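Side-chain contact in LPXTG cell wall anchor domain-containing protein (Lactobacillus rhamnosus, PDB 7CBS), which serves as the basal subunit of the sortase-assembled SpaCBA pilus, is itself atypically adhesive, and probably takes part in anchoring the fibre to the cell wall: residues L33-F38 and N64-T69. Residues are numbered along the deposited sequence; the frame is centred on the assembly and turned at random.
Sequences LHKLLF and NGVTFT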
loop_
_atom_site.group_PDB
_atom_site.type_symbol
_atom_site.label_atom_id
_atom_site.label_comp_id
_atom_site.label_asym_id
_atom_site.label_seq_id
_atom_site.Cartn_x
_atom_site.Cartn_y
_atom_site.Cartn_z
ATOM N N LEU A 33 -9.838 -7.905 0.305
ATOM C CA LEU A 33 -10.787 -8.978 0.706
ATOM C C LEU A 33 -11.170 -9.780 -0.539
ATOM O O LEU A 33 -11.564 -9.146 -1.534
ATOM C CB LEU A 33 -12.021 -8.355 1.360
ATOM C CG LEU A 33 -12.818 -9.326 2.225
ATOM C CD1 LEU A 33 -13.588 -8.583 3.307
ATOM C CD2 LEU A 33 -13.742 -10.177 1.367
ATOM N N HIS A 34 -11.070 -11.112 -0.470
ATOM C CA HIS A 34 -11.423 -12.059 -1.562
ATOM C C HIS A 34 -12.743 -12.765 -1.227
ATOM O O HIS A 34 -12.758 -13.564 -0.271
ATOM C CB HIS A 34 -10.301 -13.079 -1.782
ATOM C CG HIS A 34 -8.976 -12.482 -2.116
ATOM N ND1 HIS A 34 -8.338 -12.725 -3.320
ATOM C CD2 HIS A 34 -8.142 -11.700 -1.395
ATOM C CE1 HIS A 34 -7.176 -12.103 -3.331
ATOM N NE2 HIS A 34 -7.036 -11.459 -2.164
ATOM N N LYS A 35 -13.805 -12.470 -1.983
ATOM C CA LYS A 35 -15.114 -13.175 -1.924
ATOM C C LYS A 35 -15.132 -14.255 -3.012
ATOM O O LYS A 35 -15.407 -13.914 -4.179
ATOM C CB LYS A 35 -16.259 -12.167 -2.082
ATOM C CG LYS A 35 -17.666 -12.746 -2.050
ATOM C CD LYS A 35 -18.093 -13.257 -0.698
ATOM C CE LYS A 35 -19.499 -13.810 -0.710
ATOM N NZ LYS A 35 -19.760 -14.681 0.460
ATOM N N LEU A 36 -14.825 -15.499 -2.625
ATOM C CA LEU A 36 -14.900 -16.729 -3.462
ATOM C C LEU A 36 -16.121 -17.552 -3.026
ATOM O O LEU A 36 -16.699 -17.235 -1.962
ATOM C CB LEU A 36 -13.612 -17.536 -3.261
ATOM C CG LEU A 36 -12.333 -16.883 -3.779
ATOM C CD1 LEU A 36 -11.092 -17.514 -3.166
ATOM C CD2 LEU A 36 -12.285 -16.959 -5.291
ATOM N N LEU A 37 -16.484 -18.583 -3.797
ATOM C CA LEU A 37 -17.570 -19.552 -3.468
ATOM C C LEU A 37 -16.950 -20.873 -2.998
ATOM O O LEU A 37 -15.787 -21.146 -3.357
ATOM C CB LEU A 37 -18.455 -19.778 -4.702
ATOM N N PHE A 38 -17.723 -21.672 -2.250
ATOM C CA PHE A 38 -17.426 -23.068 -1.837
ATOM C C PHE A 38 -16.558 -23.753 -2.898
ATOM O O PHE A 38 -15.327 -23.712 -2.725
ATOM C CB PHE A 38 -18.731 -23.839 -1.625
ATOM N N ASN A 64 -18.059 -11.169 -7.932
ATOM C CA ASN A 64 -17.915 -9.713 -8.194
ATOM C C ASN A 64 -19.275 -9.035 -8.000
ATOM O O ASN A 64 -20.301 -9.694 -8.240
ATOM C CB ASN A 64 -17.346 -9.451 -9.592
ATOM C CG ASN A 64 -15.963 -10.041 -9.774
ATOM O OD1 ASN A 64 -15.146 -10.018 -8.854
ATOM N ND2 ASN A 64 -15.691 -10.579 -10.951
ATOM N N GLY A 65 -19.268 -7.769 -7.571
ATOM C CA GLY A 65 -20.479 -6.953 -7.343
ATOM C C GLY A 65 -20.971 -7.024 -5.905
ATOM O O GLY A 65 -22.143 -6.676 -5.680
ATOM N N VAL A 66 -20.123 -7.467 -4.971
ATOM C CA VAL A 66 -20.444 -7.618 -3.516
ATOM C C VAL A 66 -19.785 -6.462 -2.753
ATOM O O VAL A 66 -18.540 -6.358 -2.810
ATOM C CB VAL A 66 -19.987 -8.985 -2.970
ATOM C CG1 VAL A 66 -20.425 -9.194 -1.529
ATOM C CG2 VAL A 66 -20.474 -10.132 -3.844
ATOM N N THR A 67 -20.591 -5.644 -2.064
ATOM C CA THR A 67 -20.152 -4.414 -1.353
ATOM C C THR A 67 -19.662 -4.778 0.052
ATOM O O THR A 67 -20.495 -5.194 0.887
ATOM C CB THR A 67 -21.275 -3.372 -1.271
ATOM O OG1 THR A 67 -21.792 -3.147 -2.583
ATOM C CG2 THR A 67 -20.813 -2.053 -0.688
ATOM N N PHE A 68 -18.355 -4.632 0.289
ATOM C CA PHE A 68 -17.716 -4.686 1.624
ATOM C C PHE A 68 -17.462 -3.253 2.098
ATOM O O PHE A 68 -17.008 -2.424 1.288
ATOM C CB PHE A 68 -16.436 -5.526 1.581
ATOM C CG PHE A 68 -16.682 -7.014 1.560
ATOM C CD1 PHE A 68 -16.935 -7.676 0.367
ATOM C CD2 PHE A 68 -16.686 -7.751 2.736
ATOM C CE1 PHE A 68 -17.173 -9.042 0.352
ATOM C CE2 PHE A 68 -16.913 -9.118 2.715
ATOM C CZ PHE A 68 -17.151 -9.763 1.523
ATOM N N THR A 69 -17.765 -2.988 3.372
ATOM C CA THR A 69 -17.576 -1.691 4.070
ATOM C C THR A 69 -16.563 -1.909 5.198
ATOM O O THR A 69 -16.716 -2.907 5.933
ATOM C CB THR A 69 -18.923 -1.154 4.575
ATOM O OG1 THR A 69 -19.838 -1.141 3.478
ATOM C CG2 THR A 69 -18.837 0.233 5.182
#
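L33 lies against the aromatic ring of F68, and K35 and V66 extend this meeting into a small apolar cluster. Both methyls of L33 take part. CD2 of L33 sits over one face in a CH-pi contact, 3.6 Å from the centroid of the F68 ring and 20° off the ring normal, displaced toward the rim near CZ. CD1 of L33 stands above the same face, out past the ring's CD2-CE2 bond, 3.3 Å from F68 CD2, an intimate approach for two carbons. The two side chains cross at about a right angle. With CG of L33 anti to the backbone N (chi1 -160°), the forked end of the leucine reaches the phenylalanine. K35 brings its aliphatic part rather than its charge: CB comes obliquely to the ring, 4.1 Å from F68 CE1, and CG touches CG2 of V66 at 4.2 Å. The chain bends at chi2 (70°) and then runs on extended to NZ, which is hydrogen-bonded to S149 OG and to the carbonyl O of E147, with E139 as a weak, more distant ionic partner. F121 of strand 118-128 also touches F68, and F137 of strand 131-141 touches L33. Strands 28-34 and 67-72 do not pair directly in the sheet of this pilin domain; the contact joins the end of the first to the start of the second through side chains alone. Across the two segments the cohesion is therefore dispersive, resting on methyl-to-ring and methylene contacts, while the buried lysine has its ammonium satisfied by oxygens elsewhere in the chain.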